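PDB 3FK8: disulphide isomerase from Xylella fastidiosa, which is a thioredoxin-fold protein that probably acts as an isomerase of protein disulphides. Local coordinates for residues T57-I60 against A61-E65. Residues are numbered along the deposited sequence; the frame is centred on the assembly and turned at random.
Sequences TALI and AKHFE
The last turn of helix 54-63, in a thioredoxin-type fold, ends where His63 folds back on Leu59 and Phe64 on Ile60. Ordinary helical bonds lead up to it: Ala61 N donates to Thr57 O at 2.8 Å, and Lys62 N to Ala58 O at 3.1 Å. Leu59 O then accepts twice. His63 N reaches it at 3.3 Å, and the ring nitrogen His63 ND1 at 3.0 Å. The ring bond uses a carbonyl lone pair, and the oxygen lies close to the imidazole plane, at the ring edge. With CG beside its own backbone N (chi1 -70°), the His63 ring turns back along the helix to reach this carbonyl. The ND1 bond restrains the ring's rotation, with ND1 as the donor; the backbone bond from His63 N shares the same acceptor. Leu59 CD1 lies 3.8 Å from His63 ND1, while Lys62 CG rests over one ring face, toward its rim. One residue on, Phe64 N closes the final helical bond to Ile60 O at 2.9 Å. Phe64 is the first residue to leave helical angles. The CD2 side of its ring lies obliquely against the tip of Ile60, with Phe64 CD2 to Ile60 CD1 at 4.0 Å. Helix 121-132 packs against this end, with Tyr125 on Leu59, Thr132 on His63, and Ile131 and Thr132 on Phe64. Phe64 also touches Leu33 of strand 32-37, and the chain runs on into the neighbouring parallel strand 65-70.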
ATOM      1  N   THR A  57      -9.264  -5.970  -7.503  1.00 15.21           N
ATOM      2  CA  THR A  57      -8.578  -7.164  -6.936  1.00 17.03           C
ATOM      3  C   THR A  57      -7.808  -7.862  -8.048  1.00 16.89           C
ATOM      4  O   THR A  57      -6.679  -8.292  -7.832  1.00 16.99           O
ATOM      5  CB  THR A  57      -9.577  -8.225  -6.378  1.00 18.07           C
ATOM      6  OG1 THR A  57     -10.129  -7.729  -5.180  1.00 21.25           O
ATOM      7  CG2 THR A  57      -8.873  -9.568  -6.051  1.00 21.24           C
ATOM      8  N   ALA A  58      -8.436  -8.022  -9.218  1.00 15.54           N
ATOM      9  CA  ALA A  58      -7.807  -8.742 -10.295  1.00 16.69           C
ATOM     10  C   ALA A  58      -6.598  -7.990 -10.776  1.00 15.29           C
ATOM     11  O   ALA A  58      -5.555  -8.600 -11.008  1.00 17.29           O
ATOM     12  CB  ALA A  58      -8.801  -8.943 -11.476  1.00 16.24           C
ATOM     13  N   LEU A  59      -6.713  -6.662 -10.927  1.00 15.31           N
ATOM     14  CA  LEU A  59      -5.542  -5.853 -11.344  1.00 15.00           C
ATOM     15  C   LEU A  59      -4.381  -6.000 -10.364  1.00 13.88           C
ATOM     16  O   LEU A  59      -3.220  -6.272 -10.775  1.00 15.15           O
ATOM     17  CB  LEU A  59      -5.952  -4.414 -11.385  1.00 15.05           C
ATOM     18  CG  LEU A  59      -4.812  -3.459 -11.741  1.00 15.85           C
ATOM     19  CD1 LEU A  59      -4.407  -3.533 -13.205  1.00 18.21           C
ATOM     20  CD2 LEU A  59      -5.137  -1.982 -11.378  1.00 16.20           C
ATOM     21  N   ILE A  60      -4.686  -5.871  -9.064  1.00 14.40           N
ATOM     22  CA  ILE A  60      -3.617  -5.863  -8.047  1.00 14.86           C
ATOM     23  C   ILE A  60      -2.997  -7.266  -7.932  1.00 14.64           C
ATOM     24  O   ILE A  60      -1.749  -7.432  -7.894  1.00 15.75           O
ATOM     25  CB  ILE A  60      -4.175  -5.407  -6.671  1.00 13.90           C
ATOM     26  CG1 ILE A  60      -4.682  -3.934  -6.719  1.00 15.62           C
ATOM     27  CG2 ILE A  60      -3.126  -5.530  -5.576  1.00 15.55           C
ATOM     28  CD1 ILE A  60      -3.653  -2.894  -7.183  1.00 16.86           C
ATOM     29  N   ALA A  61      -3.849  -8.294  -7.906  1.00 15.07           N
ATOM     30  CA  ALA A  61      -3.340  -9.660  -7.731  1.00 17.31           C
ATOM     31  C   ALA A  61      -2.457 -10.079  -8.910  1.00 16.97           C
ATOM     32  O   ALA A  61      -1.433 -10.778  -8.733  1.00 18.72           O
ATOM     33  CB  ALA A  61      -4.481 -10.660  -7.479  1.00 18.31           C
ATOM     34  N   LYS A  62      -2.834  -9.673 -10.121  1.00 16.55           N
ATOM     35  CA  LYS A  62      -2.037 -10.053 -11.280  1.00 18.29           C
ATOM     36  C   LYS A  62      -0.635  -9.413 -11.289  1.00 16.99           C
ATOM     37  O   LYS A  62       0.366 -10.023 -11.732  1.00 19.43           O
ATOM     38  CB  LYS A  62      -2.786  -9.680 -12.540  1.00 19.60           C
ATOM     39  CG  LYS A  62      -1.937  -9.791 -13.826  1.00 23.50           C
ATOM     40  CD  LYS A  62      -2.831  -9.810 -15.049  1.00 29.72           C
ATOM     41  CE  LYS A  62      -2.026 -10.246 -16.270  1.00 34.16           C
ATOM     42  NZ  LYS A  62      -0.890  -9.313 -16.513  1.00 37.83           N
ATOM     43  N   HIS A  63      -0.570  -8.169 -10.794  1.00 16.65           N
ATOM     44  CA  HIS A  63       0.636  -7.373 -10.976  1.00 16.49           C
ATOM     45  C   HIS A  63       1.532  -7.182  -9.789  1.00 15.68           C
ATOM     46  O   HIS A  63       2.710  -6.867 -10.000  1.00 17.83           O
ATOM     47  CB  HIS A  63       0.261  -6.012 -11.519  1.00 17.04           C
ATOM     48  CG  HIS A  63      -0.221  -6.081 -12.911  1.00 18.89           C
ATOM     49  ND1 HIS A  63      -1.556  -6.058 -13.217  1.00 19.74           N
ATOM     50  CD2 HIS A  63       0.439  -6.247 -14.082  1.00 21.99           C
ATOM     51  CE1 HIS A  63      -1.705  -6.185 -14.525  1.00 23.61           C
ATOM     52  NE2 HIS A  63      -0.512  -6.280 -15.069  1.00 24.18           N
ATOM     53  N   PHE A  64       1.046  -7.380  -8.567  1.00 14.74           N
ATOM     54  CA  PHE A  64       1.811  -7.027  -7.364  1.00 14.35           C
ATOM     55  C   PHE A  64       1.766  -8.080  -6.311  1.00 14.08           C
ATOM     56  O   PHE A  64       0.792  -8.849  -6.206  1.00 16.02           O
ATOM     57  CB  PHE A  64       1.197  -5.773  -6.699  1.00 14.36           C
ATOM     58  CG  PHE A  64       1.203  -4.548  -7.567  1.00 14.05           C
ATOM     59  CD1 PHE A  64       2.371  -3.785  -7.676  1.00 15.28           C
ATOM     60  CD2 PHE A  64       0.017  -4.124  -8.226  1.00 15.78           C
ATOM     61  CE1 PHE A  64       2.380  -2.663  -8.479  1.00 17.60           C
ATOM     62  CE2 PHE A  64       0.030  -2.998  -9.029  1.00 16.07           C
ATOM     63  CZ  PHE A  64       1.220  -2.250  -9.139  1.00 17.53           C
ATOM     64  N   GLU A  65       2.817  -8.124  -5.511  1.00 14.46           N
ATOM     65  CA  GLU A  65       2.719  -8.688  -4.156  1.00 14.65           C
ATOM     66  C   GLU A  65       2.325  -7.514  -3.287  1.00 15.10           C
ATOM     67  O   GLU A  65       2.636  -6.366  -3.647  1.00 17.85           O
ATOM     68  CB  GLU A  65       4.068  -9.257  -3.727  1.00 15.11           C
ATOM     69  CG  GLU A  65       4.532 -10.467  -4.584  1.00 18.68           C
ATOM     70  CD  GLU A  65       3.603 -11.657  -4.511  1.00 22.05           C
ATOM     71  OE1 GLU A  65       3.038 -11.944  -3.426  1.00 23.28           O
ATOM     72  OE2 GLU A  65       3.403 -12.312  -5.567  1.00 29.92           O
TER